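Local coordinates for enoyl-CoA hydratase/isomerase family protein (Ruegeria pomeroyi, PDB 3L3S) that probably acts as a hydro-lyase of the crotonase superfamily, with a likely role in fatty acid metabolism, at residues B[116-119]-B[120-123]; B[130-133]-B[134-137]; B[151-154]-B[155-159]; B[163-166]-B[167-171]. One frame throughout, in Å; residues are numbered along the deposited sequence.

The chain passes through the four contacts one after another; none nests in or crosses another. Each is local: contacts 1 and 2 turn the chain, contacts 3 and 4 lie along helices. Contact 1 turns strand 114-116 into helix 118-124. Contact 2 rounds the bend between strands 128-131 and 137-138, so joining the larger sheet to the smaller one, and its Phe-137 returns to contact 1. Contact 3 lies on helix 150-155 and the residues after it, beside contact 1. Contact 4 lies on helix 161-170, where Val-164 packs on Val-155 and Ile-159 of contact 3, while Met-167 reaches Leu-120 and Phe-137. All four reach other subunits, contacts 3 and 4 most broadly.

Contact 1: B[116-119]-B[120-123]; sequences TAAG and LQLM
Leu-120 and Gln-121 turn back on Ala-117 and Ala-118 in the first turn of a helix, with Ala-117 at the N-cap position. Leu-120 N bonds to Ala-117 O at 2.9 Å, and Gln-121 N adds a weak bond to the same oxygen. Leu-122 N then takes Ala-118 O at 3.1 Å, the first clear step of the i to i+4 pattern. Gln-121 carries the side-chain contact: its CG stands anti to the backbone N (chi1 174°) and the extended chain runs back alongside Ala-118, bringing OE1 to 4.0 Å from Ala-118 CB. Its CB rests on Ala-118 O at 3.4 Å, while NE2 is held by Tyr-232 OH of a neighbouring subunit. Leu-120 CB sits 3.5 Å from Ala-117 O, but its branched end leads off the turn. Gly-119 suits the tight bend, since a beta carbon there would come within 2.8 Å of Thr-116 O. In crotonases the start of such a helix commonly supplies an oxyanion-hole N-H, consistent with this position. Helix 84-101 covers Gln-121 and Leu-122, helix 150-155 lies against Leu-120 and Gln-121, and strand 137-138 also packs on the helix.

Contact 2: B[130-133]-B[134-137]; sequences YASP and AARF
Ser-132 to Ala-135 make a type I beta turn, with Pro-133 and Ala-134 at its two corners and Ala-135 N bonded to Ser-132 O at 3.3 Å. That bond is fairly straight at the hydrogen (161°), though the N-H comes from well above the plane of the carbonyl. Pro-133 has the ring-fixed phi of -63° that the first corner of such a turn needs, and its CB lies close against Ala-134 N. Two alanine methyls and a ring edge fill the inner side. Ala-131 CB points across the turn and meets Ala-135 CB at 3.8 Å, methyl to methyl. The same methyl of Ala-131 stands at the edge of the Phe-137 ring, near its plane, 4.2 Å from CZ. With CG anti to its own carbonyl carbon (chi1 -51°), Phe-137 swings its ring back beside the incoming chain. Ala-135 CB also rests 3.4 Å from Ser-132 O, close over the oxygen that its own N-H bonds. Ser-132 OG lies 4.1 Å from Ala-134 CB, and the hydroxyl makes a weak hydrogen bond with Glu-112 O. The turn links strand 128-131 of the larger sheet to strand 137-138 of the smaller one. Ala-135 packs on strand 107-111, and Phe-137 on Leu-120 and the selenomethionine Met-123 of helix 118-124. Ser-132 and Tyr-130 both touch Leu-194 of helix 194-207, and Tyr-130 OH is hydrogen-bonded to Glu-166 of a neighbouring subunit.

Contact 3: B[151-154]-B[155-159]; sequences PAVA and VSRVI
Ser-156 reaches back to two carbonyls of the preceding turn: its OG lies 2.8 Å from Ala-152 O and 2.7 Å from Val-153 O, so both oxygens are within reach of the one hydroxyl. Ala-152 O also accepts from Ser-156 N at 2.9 Å. The hydroxyl gets there because OG stands between the backbone N and the carbonyl carbon (chi1 62°). It is an acceptor as well: Arg-157 NH1 approaches Ser-156 OG at 3.3 Å, with the oxygen at the edge of the guanidinium and in its plane. With an alanine here in place of Ser-156, Arg-157 NH1 would probably lose this acceptor, and Ala-152 O and Val-153 O the hydroxyl that lies within their reach. Arg-157 NH2 is held by His-223 O of a neighbouring subunit. Arg-157 CD lies 3.4 Å from Val-153 O. Among backbone groups, Val-155 N bonds Pro-151 O at 3.2 Å, in the carbonyl plane, and Val-155 CG2 presses on that oxygen too. Arg-157 N bonds Ala-154 O, three residues back, and Val-155 O accepts from both Val-158 N and Ile-159 N, so that i+3 and i+4 bonds are mixed here. A serine hydroxyl folded back to carbonyls three and four residues earlier is a familiar arrangement in helices, found here at the subunit interface of a crotonase trimer.

Contact 4: B[163-166]-B[167-171]; sequences AVTE and MALTG
Glu-166 offers Thr-170 the flat group that matters here, its peptide carbonyl, and Thr-170 takes its oxygen from both faces of that plane. Thr-170 N arrives on one face, 3.0 Å from Glu-166 O, and Thr-170 OG1 on the opposite face at 2.8 Å; each is tilted about 30° from the plane. OG1 can do this because it stands between the backbone N and the carbonyl carbon (chi1 70°), turned back over the previous turn of helix. The other branch, CG2, faces the glutamate chain, 4.1 Å from Glu-166 CG. A valine in place of Thr-170 would probably leave Glu-166 O with one donor instead of two, the face where OG1 sits having lost its hydroxyl. The Glu-166 carboxylate is buried and bound through OE1 to Tyr-174 OH. On the adjoining side of the helix, Thr-165 and Leu-169 lie side by side and point the same way, Thr-165 CG2 at 3.9 Å from Leu-169 CD1. Thr-165 OG1 bonds back to Arg-161 O. Met-167, a selenomethionine, lays CG 3.3 Å from Ala-163 O, the carbonyl that its own N-H bonds, before its chain bends away. Gly-171 leaves the helix with positive phi. Helix 161-170 presents Ala-163 and Met-167 to Trp-178 of helix 176-182, and Val-164 to Ile-159 in the preceding loop. Thr-165, Glu-166, Leu-169 and Thr-170 face a neighbouring subunit, Thr-170 packing on Leu-201 of that subunit.

Contact 1: B[116-119]-B[120-123]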
ATOM      1  N   THR B 116     -16.671 -13.847   6.016  1.00 25.66           N
ATOM      2  CA  THR B 116     -17.051 -13.831   4.602  1.00 27.57           C
ATOM      3  C   THR B 116     -18.001 -12.716   4.194  1.00 26.63           C
ATOM      4  O   THR B 116     -18.899 -12.339   4.949  1.00 27.77           O
ATOM      5  CB  THR B 116     -17.586 -15.226   4.117  1.00 27.25           C
ATOM      6  OG1 THR B 116     -18.469 -15.063   3.002  1.00 31.31           O
ATOM      7  CG2 THR B 116     -18.315 -15.964   5.217  1.00 30.58           C
ATOM      8  N   ALA B 117     -17.780 -12.220   2.973  1.00 23.96           N
ATOM      9  CA  ALA B 117     -18.561 -11.162   2.330  1.00 22.67           C
ATOM     10  C   ALA B 117     -18.592  -9.905   3.191  1.00 23.25           C
ATOM     11  O   ALA B 117     -17.528  -9.423   3.584  1.00 24.38           O
ATOM     12  CB  ALA B 117     -19.976 -11.672   1.990  1.00 22.81           C
ATOM     13  N   ALA B 118     -19.787  -9.423   3.545  1.00 21.42           N
ATOM     14  CA  ALA B 118     -19.937  -8.234   4.391  1.00 23.08           C
ATOM     15  C   ALA B 118     -19.374  -8.454   5.801  1.00 21.67           C
ATOM     16  O   ALA B 118     -19.168  -7.504   6.553  1.00 22.40           O
ATOM     17  CB  ALA B 118     -21.395  -7.783   4.438  1.00 21.84           C
ATOM     18  N   GLY B 119     -19.081  -9.721   6.105  1.00 22.45           N
ATOM     19  CA  GLY B 119     -18.497 -10.116   7.372  1.00 21.08           C
ATOM     20  C   GLY B 119     -17.014  -9.812   7.391  1.00 22.67           C
ATOM     21  O   GLY B 119     -16.441  -9.536   8.454  1.00 23.74           O
ATOM     22  N   LEU B 120     -16.391  -9.855   6.212  1.00 21.62           N
ATOM     23  CA  LEU B 120     -14.975  -9.522   6.083  1.00 23.62           C
ATOM     24  C   LEU B 120     -14.844  -7.992   6.054  1.00 21.95           C
ATOM     25  O   LEU B 120     -13.867  -7.450   6.539  1.00 21.40           O
ATOM     26  CB  LEU B 120     -14.363 -10.153   4.828  1.00 25.03           C
ATOM     27  CG  LEU B 120     -12.859  -9.992   4.578  1.00 25.44           C
ATOM     28  CD1 LEU B 120     -12.040 -10.519   5.746  1.00 25.80           C
ATOM     29  CD2 LEU B 120     -12.498 -10.707   3.312  1.00 25.10           C
ATOM     30  N   GLN B 121     -15.881  -7.322   5.551  1.00 21.74           N
ATOM     31  CA  GLN B 121     -15.953  -5.858   5.478  1.00 22.88           C
ATOM     32  C   GLN B 121     -15.989  -5.233   6.881  1.00 21.29           C
ATOM     33  O   GLN B 121     -15.271  -4.268   7.138  1.00 23.85           O
ATOM     34  CB  GLN B 121     -17.200  -5.444   4.686  1.00 22.41           C
ATOM     35  CG  GLN B 121     -17.506  -3.953   4.625  1.00 23.58           C
ATOM     36  CD  GLN B 121     -18.678  -3.613   3.725  1.00 23.69           C
ATOM     37  OE1 GLN B 121     -19.507  -4.467   3.381  1.00 24.22           O
ATOM     38  NE2 GLN B 121     -18.749  -2.354   3.327  1.00 25.21           N
ATOM     39  N   LEU B 122     -16.805  -5.813   7.769  1.00 19.06           N
ATOM     40  CA  LEU B 122     -16.975  -5.367   9.160  1.00 17.79           C
ATOM     41  C   LEU B 122     -15.644  -5.396   9.881  1.00 20.59           C
ATOM     42  O   LEU B 122     -15.285  -4.457  10.604  1.00 22.33           O
ATOM     43  CB  LEU B 122     -17.960  -6.286   9.900  1.00 16.47           C
ATOM     44  CG  LEU B 122     -18.360  -5.949  11.350  1.00 15.93           C
ATOM     45  CD1 LEU B 122     -19.258  -4.716  11.382  1.00 11.99           C
ATOM     46  CD2 LEU B 122     -19.072  -7.143  11.989  1.00 12.67           C
HETATM   47  N   MSE B 123     -14.914  -6.481   9.634  1.00 22.04           N
HETATM   48  CA  MSE B 123     -13.600  -6.715  10.201  1.00 23.97           C
HETATM   49  C   MSE B 123     -12.607  -5.720   9.573  1.00 21.80           C
HETATM   50  O   MSE B 123     -11.860  -5.057  10.285  1.00 21.07           O
HETATM   51  CB  MSE B 123     -13.173  -8.153   9.907  1.00 28.27           C
HETATM   52  CG  MSE B 123     -12.005  -8.626  10.719  1.00 36.59           C
HETATM   53 SE   MSE B 123     -10.829  -9.800   9.709  1.00 50.62          SE
HETATM   54  CE  MSE B 123     -10.245  -8.416   8.480  1.00 40.08           C
TER

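Contact 2: B[130-133]-B[134-137]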
ATOM      1  N   TYR B 130      -7.515  -9.086  15.169  1.00 17.63           N
ATOM      2  CA  TYR B 130      -6.706 -10.178  15.713  1.00 18.40           C
ATOM      3  C   TYR B 130      -7.416 -11.508  15.499  1.00 18.45           C
ATOM      4  O   TYR B 130      -8.599 -11.670  15.837  1.00 18.01           O
ATOM      5  CB  TYR B 130      -6.407  -9.942  17.203  1.00 16.26           C
ATOM      6  CG  TYR B 130      -5.605  -8.684  17.446  1.00 19.07           C
ATOM      7  CD1 TYR B 130      -4.194  -8.704  17.407  1.00 18.48           C
ATOM      8  CD2 TYR B 130      -6.251  -7.435  17.604  1.00 18.72           C
ATOM      9  CE1 TYR B 130      -3.439  -7.502  17.502  1.00 19.49           C
ATOM     10  CE2 TYR B 130      -5.514  -6.234  17.698  1.00 18.95           C
ATOM     11  CZ  TYR B 130      -4.109  -6.272  17.638  1.00 19.39           C
ATOM     12  OH  TYR B 130      -3.399  -5.091  17.634  1.00 21.47           O
ATOM     13  N   ALA B 131      -6.686 -12.449  14.922  1.00 19.50           N
ATOM     14  CA  ALA B 131      -7.240 -13.755  14.627  1.00 20.43           C
ATOM     15  C   ALA B 131      -6.527 -14.945  15.245  1.00 21.06           C
ATOM     16  O   ALA B 131      -5.403 -14.836  15.741  1.00 22.03           O
ATOM     17  CB  ALA B 131      -7.344 -13.932  13.117  1.00 20.51           C
ATOM     18  N   SER B 132      -7.240 -16.071  15.258  1.00 22.58           N
ATOM     19  CA  SER B 132      -6.741 -17.358  15.748  1.00 22.11           C
ATOM     20  C   SER B 132      -6.253 -18.051  14.470  1.00 22.72           C
ATOM     21  O   SER B 132      -6.581 -17.585  13.378  1.00 23.31           O
ATOM     22  CB  SER B 132      -7.889 -18.162  16.394  1.00 21.83           C
ATOM     23  OG  SER B 132      -8.707 -18.832  15.438  1.00 22.57           O
ATOM     24  N   PRO B 133      -5.450 -19.142  14.577  1.00 23.52           N
ATOM     25  CA  PRO B 133      -4.989 -19.811  13.349  1.00 23.68           C
ATOM     26  C   PRO B 133      -6.056 -20.424  12.445  1.00 23.44           C
ATOM     27  O   PRO B 133      -5.877 -20.454  11.230  1.00 26.44           O
ATOM     28  CB  PRO B 133      -4.029 -20.863  13.879  1.00 22.46           C
ATOM     29  CG  PRO B 133      -3.404 -20.164  15.005  1.00 22.87           C
ATOM     30  CD  PRO B 133      -4.613 -19.582  15.711  1.00 23.54           C
ATOM     31  N   ALA B 134      -7.183 -20.829  13.030  1.00 25.35           N
ATOM     32  CA  ALA B 134      -8.299 -21.434  12.293  1.00 26.17           C
ATOM     33  C   ALA B 134      -9.154 -20.449  11.479  1.00 27.18           C
ATOM     34  O   ALA B 134     -10.036 -20.864  10.718  1.00 28.44           O
ATOM     35  CB  ALA B 134      -9.182 -22.207  13.248  1.00 28.43           C
ATOM     36  N   ALA B 135      -8.870 -19.155  11.621  1.00 25.83           N
ATOM     37  CA  ALA B 135      -9.609 -18.108  10.922  1.00 26.55           C
ATOM     38  C   ALA B 135      -9.394 -18.087   9.407  1.00 26.22           C
ATOM     39  O   ALA B 135      -8.254 -18.066   8.926  1.00 27.01           O
ATOM     40  CB  ALA B 135      -9.299 -16.741  11.528  1.00 24.53           C
ATOM     41  N   ARG B 136     -10.507 -18.185   8.676  1.00 26.43           N
ATOM     42  CA  ARG B 136     -10.503 -18.166   7.216  1.00 26.83           C
ATOM     43  C   ARG B 136     -11.189 -16.897   6.726  1.00 26.57           C
ATOM     44  O   ARG B 136     -11.985 -16.287   7.445  1.00 27.55           O
ATOM     45  CB  ARG B 136     -11.127 -19.429   6.629  1.00 29.61           C
ATOM     46  CG  ARG B 136     -10.310 -20.706   6.886  1.00 32.66           C
ATOM     47  CD  ARG B 136     -11.045 -21.962   6.417  1.00 37.71           C
ATOM     48  NE  ARG B 136     -12.462 -21.961   6.807  1.00 41.66           N
ATOM     49  CZ  ARG B 136     -12.991 -22.662   7.808  1.00 44.70           C
ATOM     50  NH1 ARG B 136     -12.238 -23.458   8.564  1.00 46.76           N
ATOM     51  NH2 ARG B 136     -14.290 -22.559   8.054  1.00 46.25           N
ATOM     52  N   PHE B 137     -10.771 -16.431   5.552  1.00 24.46           N
ATOM     53  CA  PHE B 137     -11.257 -15.173   4.984  1.00 23.74           C
ATOM     54  C   PHE B 137     -11.712 -15.355   3.549  1.00 24.10           C
ATOM     55  O   PHE B 137     -11.010 -15.962   2.736  1.00 25.44           O
ATOM     56  CB  PHE B 137     -10.146 -14.106   5.081  1.00 20.24           C
ATOM     57  CG  PHE B 137      -9.547 -13.980   6.460  1.00 19.16           C
ATOM     58  CD1 PHE B 137     -10.125 -13.128   7.414  1.00 18.14           C
ATOM     59  CD2 PHE B 137      -8.457 -14.785   6.847  1.00 16.29           C
ATOM     60  CE1 PHE B 137      -9.628 -13.077   8.743  1.00 18.61           C
ATOM     61  CE2 PHE B 137      -7.957 -14.750   8.168  1.00 16.90           C
ATOM     62  CZ  PHE B 137      -8.537 -13.899   9.115  1.00 17.91           C
TER

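Contact 3: B[151-154]-B[155-159]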
ATOM      1  N   PRO B 151     -18.082  -4.987  -0.050  1.00 27.73           N
ATOM      2  CA  PRO B 151     -17.059  -5.458   0.887  1.00 25.18           C
ATOM      3  C   PRO B 151     -15.631  -5.224   0.421  1.00 24.38           C
ATOM      4  O   PRO B 151     -14.752  -5.014   1.255  1.00 23.83           O
ATOM      5  CB  PRO B 151     -17.391  -6.940   1.040  1.00 24.93           C
ATOM      6  CG  PRO B 151     -18.836  -6.952   0.907  1.00 26.62           C
ATOM      7  CD  PRO B 151     -19.037  -6.093  -0.292  1.00 27.34           C
ATOM      8  N   ALA B 152     -15.432  -5.156  -0.903  1.00 22.05           N
ATOM      9  CA  ALA B 152     -14.097  -4.920  -1.464  1.00 20.43           C
ATOM     10  C   ALA B 152     -13.599  -3.481  -1.260  1.00 20.49           C
ATOM     11  O   ALA B 152     -12.404  -3.216  -1.398  1.00 17.69           O
ATOM     12  CB  ALA B 152     -14.028  -5.309  -2.934  1.00 20.42           C
ATOM     13  N   VAL B 153     -14.515  -2.578  -0.888  1.00 19.17           N
ATOM     14  CA  VAL B 153     -14.186  -1.179  -0.608  1.00 17.18           C
ATOM     15  C   VAL B 153     -13.337  -1.097   0.666  1.00 18.29           C
ATOM     16  O   VAL B 153     -12.228  -0.563   0.632  1.00 20.80           O
ATOM     17  CB  VAL B 153     -15.463  -0.297  -0.490  1.00 16.58           C
ATOM     18  CG1 VAL B 153     -15.126   1.125  -0.053  1.00 18.76           C
ATOM     19  CG2 VAL B 153     -16.180  -0.249  -1.813  1.00 12.00           C
ATOM     20  N   ALA B 154     -13.837  -1.678   1.753  1.00 13.91           N
ATOM     21  CA  ALA B 154     -13.122  -1.680   3.023  1.00 13.72           C
ATOM     22  C   ALA B 154     -11.889  -2.585   2.980  1.00 15.61           C
ATOM     23  O   ALA B 154     -10.850  -2.223   3.538  1.00 18.58           O
ATOM     24  CB  ALA B 154     -14.045  -2.087   4.165  1.00 11.16           C
ATOM     25  N   VAL B 155     -11.995  -3.720   2.274  1.00 14.90           N
ATOM     26  CA  VAL B 155     -10.886  -4.678   2.123  1.00 15.84           C
ATOM     27  C   VAL B 155      -9.722  -4.075   1.307  1.00 16.31           C
ATOM     28  O   VAL B 155      -8.559  -4.239   1.683  1.00 15.26           O
ATOM     29  CB  VAL B 155     -11.359  -6.043   1.498  1.00 14.18           C
ATOM     30  CG1 VAL B 155     -10.199  -7.019   1.363  1.00 13.33           C
ATOM     31  CG2 VAL B 155     -12.419  -6.689   2.368  1.00 16.12           C
ATOM     32  N   SER B 156     -10.051  -3.333   0.243  1.00 17.72           N
ATOM     33  CA  SER B 156      -9.052  -2.680  -0.614  1.00 17.23           C
ATOM     34  C   SER B 156      -8.222  -1.619   0.100  1.00 16.94           C
ATOM     35  O   SER B 156      -7.197  -1.183  -0.414  1.00 15.61           O
ATOM     36  CB  SER B 156      -9.704  -2.059  -1.838  1.00 16.44           C
ATOM     37  OG  SER B 156     -10.632  -1.057  -1.451  1.00 21.78           O
ATOM     38  N   ARG B 157      -8.684  -1.203   1.278  1.00 17.39           N
ATOM     39  CA  ARG B 157      -7.969  -0.214   2.062  1.00 18.24           C
ATOM     40  C   ARG B 157      -6.965  -0.835   3.018  1.00 19.43           C
ATOM     41  O   ARG B 157      -6.059  -0.143   3.485  1.00 22.12           O
ATOM     42  CB  ARG B 157      -8.941   0.710   2.803  1.00 18.06           C
ATOM     43  CG  ARG B 157      -9.205   2.050   2.083  1.00 18.52           C
ATOM     44  CD  ARG B 157      -9.834   1.857   0.710  1.00 18.20           C
ATOM     45  NE  ARG B 157     -10.239   3.113   0.090  1.00 22.92           N
ATOM     46  CZ  ARG B 157     -10.862   3.219  -1.087  1.00 22.28           C
ATOM     47  NH1 ARG B 157     -11.166   2.141  -1.806  1.00 20.04           N
ATOM     48  NH2 ARG B 157     -11.191   4.420  -1.543  1.00 19.76           N
ATOM     49  N   VAL B 158      -7.090  -2.143   3.263  1.00 18.75           N
ATOM     50  CA  VAL B 158      -6.195  -2.837   4.188  1.00 18.37           C
ATOM     51  C   VAL B 158      -5.211  -3.859   3.589  1.00 19.84           C
ATOM     52  O   VAL B 158      -4.367  -4.393   4.309  1.00 21.98           O
ATOM     53  CB  VAL B 158      -6.965  -3.440   5.418  1.00 20.71           C
ATOM     54  CG1 VAL B 158      -7.716  -2.329   6.192  1.00 20.68           C
ATOM     55  CG2 VAL B 158      -7.913  -4.569   4.999  1.00 16.20           C
ATOM     56  N   ILE B 159      -5.368  -4.200   2.311  1.00 19.79           N
ATOM     57  CA  ILE B 159      -4.441  -5.127   1.633  1.00 20.78           C
ATOM     58  C   ILE B 159      -4.085  -4.558   0.260  1.00 21.91           C
ATOM     59  O   ILE B 159      -4.790  -3.689  -0.245  1.00 24.17           O
ATOM     60  CB  ILE B 159      -4.974  -6.616   1.508  1.00 21.67           C
ATOM     61  CG1 ILE B 159      -6.279  -6.707   0.716  1.00 22.40           C
ATOM     62  CG2 ILE B 159      -5.156  -7.239   2.868  1.00 19.68           C
ATOM     63  CD1 ILE B 159      -6.785  -8.131   0.519  1.00 24.15           C
TER

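Contact 4: B[163-166]-B[167-171]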
ATOM      1  N   ALA B 163      -3.795  -8.516  -3.972  1.00 24.26           N
ATOM      2  CA  ALA B 163      -4.466  -9.327  -2.976  1.00 22.19           C
ATOM      3  C   ALA B 163      -5.989  -9.244  -3.048  1.00 23.60           C
ATOM      4  O   ALA B 163      -6.641 -10.281  -3.148  1.00 22.79           O
ATOM      5  CB  ALA B 163      -3.958  -8.972  -1.609  1.00 21.29           C
ATOM      6  N   VAL B 164      -6.539  -8.022  -3.094  1.00 24.40           N
ATOM      7  CA  VAL B 164      -7.998  -7.811  -3.186  1.00 24.00           C
ATOM      8  C   VAL B 164      -8.558  -8.280  -4.515  1.00 23.28           C
ATOM      9  O   VAL B 164      -9.698  -8.727  -4.582  1.00 22.70           O
ATOM     10  CB  VAL B 164      -8.436  -6.332  -3.117  1.00 26.11           C
ATOM     11  CG1 VAL B 164      -9.727  -6.209  -2.333  1.00 23.50           C
ATOM     12  CG2 VAL B 164      -7.356  -5.440  -2.613  1.00 28.64           C
ATOM     13  N   THR B 165      -7.772  -8.107  -5.576  1.00 22.69           N
ATOM     14  CA  THR B 165      -8.187  -8.512  -6.908  1.00 25.39           C
ATOM     15  C   THR B 165      -8.290 -10.032  -7.007  1.00 26.06           C
ATOM     16  O   THR B 165      -9.218 -10.530  -7.632  1.00 25.90           O
ATOM     17  CB  THR B 165      -7.271  -7.923  -8.003  1.00 25.73           C
ATOM     18  OG1 THR B 165      -7.226  -6.497  -7.849  1.00 28.32           O
ATOM     19  CG2 THR B 165      -7.818  -8.219  -9.405  1.00 27.29           C
ATOM     20  N   GLU B 166      -7.410 -10.755  -6.315  1.00 25.35           N
ATOM     21  CA  GLU B 166      -7.465 -12.207  -6.350  1.00 26.11           C
ATOM     22  C   GLU B 166      -8.622 -12.744  -5.513  1.00 26.62           C
ATOM     23  O   GLU B 166      -9.286 -13.681  -5.937  1.00 27.46           O
ATOM     24  CB  GLU B 166      -6.139 -12.859  -5.940  1.00 25.93           C
ATOM     25  CG  GLU B 166      -6.003 -14.298  -6.499  1.00 26.64           C
ATOM     26  CD  GLU B 166      -4.902 -15.124  -5.850  1.00 27.32           C
ATOM     27  OE1 GLU B 166      -4.788 -15.125  -4.603  1.00 26.48           O
ATOM     28  OE2 GLU B 166      -4.160 -15.794  -6.597  1.00 27.65           O
HETATM   29  N   MSE B 167      -8.914 -12.093  -4.382  1.00 26.49           N
HETATM   30  CA  MSE B 167     -10.005 -12.511  -3.503  1.00 26.79           C
HETATM   31  C   MSE B 167     -11.350 -12.344  -4.186  1.00 26.40           C
HETATM   32  O   MSE B 167     -12.151 -13.279  -4.235  1.00 27.50           O
HETATM   33  CB  MSE B 167     -10.035 -11.709  -2.200  1.00 25.88           C
HETATM   34  CG  MSE B 167      -8.850 -11.845  -1.306  1.00 29.57           C
HETATM   35 SE   MSE B 167      -9.273 -11.114   0.445  1.00 43.88          SE
HETATM   36  CE  MSE B 167     -10.114 -12.688   1.222  1.00 36.34           C
ATOM     37  N   ALA B 168     -11.556 -11.157  -4.750  1.00 26.41           N
ATOM     38  CA  ALA B 168     -12.790 -10.794  -5.430  1.00 25.96           C
ATOM     39  C   ALA B 168     -13.064 -11.595  -6.699  1.00 26.47           C
ATOM     40  O   ALA B 168     -14.191 -12.028  -6.913  1.00 28.63           O
ATOM     41  CB  ALA B 168     -12.792  -9.316  -5.722  1.00 26.38           C
ATOM     42  N   LEU B 169     -12.029 -11.832  -7.506  1.00 28.50           N
ATOM     43  CA  LEU B 169     -12.169 -12.590  -8.752  1.00 29.42           C
ATOM     44  C   LEU B 169     -12.303 -14.110  -8.600  1.00 30.34           C
ATOM     45  O   LEU B 169     -13.157 -14.709  -9.261  1.00 31.12           O
ATOM     46  CB  LEU B 169     -11.037 -12.274  -9.734  1.00 28.59           C
ATOM     47  CG  LEU B 169     -10.899 -10.882 -10.366  1.00 28.73           C
ATOM     48  CD1 LEU B 169      -9.794 -10.939 -11.408  1.00 28.86           C
ATOM     49  CD2 LEU B 169     -12.187 -10.407 -10.996  1.00 29.03           C
ATOM     50  N   THR B 170     -11.493 -14.725  -7.730  1.00 29.71           N
ATOM     51  CA  THR B 170     -11.543 -16.180  -7.536  1.00 28.09           C
ATOM     52  C   THR B 170     -12.549 -16.680  -6.499  1.00 27.03           C
ATOM     53  O   THR B 170     -12.976 -17.826  -6.576  1.00 27.30           O
ATOM     54  CB  THR B 170     -10.166 -16.787  -7.202  1.00 27.65           C
ATOM     55  OG1 THR B 170      -9.766 -16.392  -5.888  1.00 30.32           O
ATOM     56  CG2 THR B 170      -9.127 -16.345  -8.200  1.00 29.95           C
ATOM     57  N   GLY B 171     -12.870 -15.844  -5.508  1.00 27.58           N
ATOM     58  CA  GLY B 171     -13.814 -16.211  -4.456  1.00 25.97           C
ATOM     59  C   GLY B 171     -13.354 -17.288  -3.479  1.00 27.01           C
ATOM     60  O   GLY B 171     -14.164 -17.857  -2.735  1.00 27.17           O
TER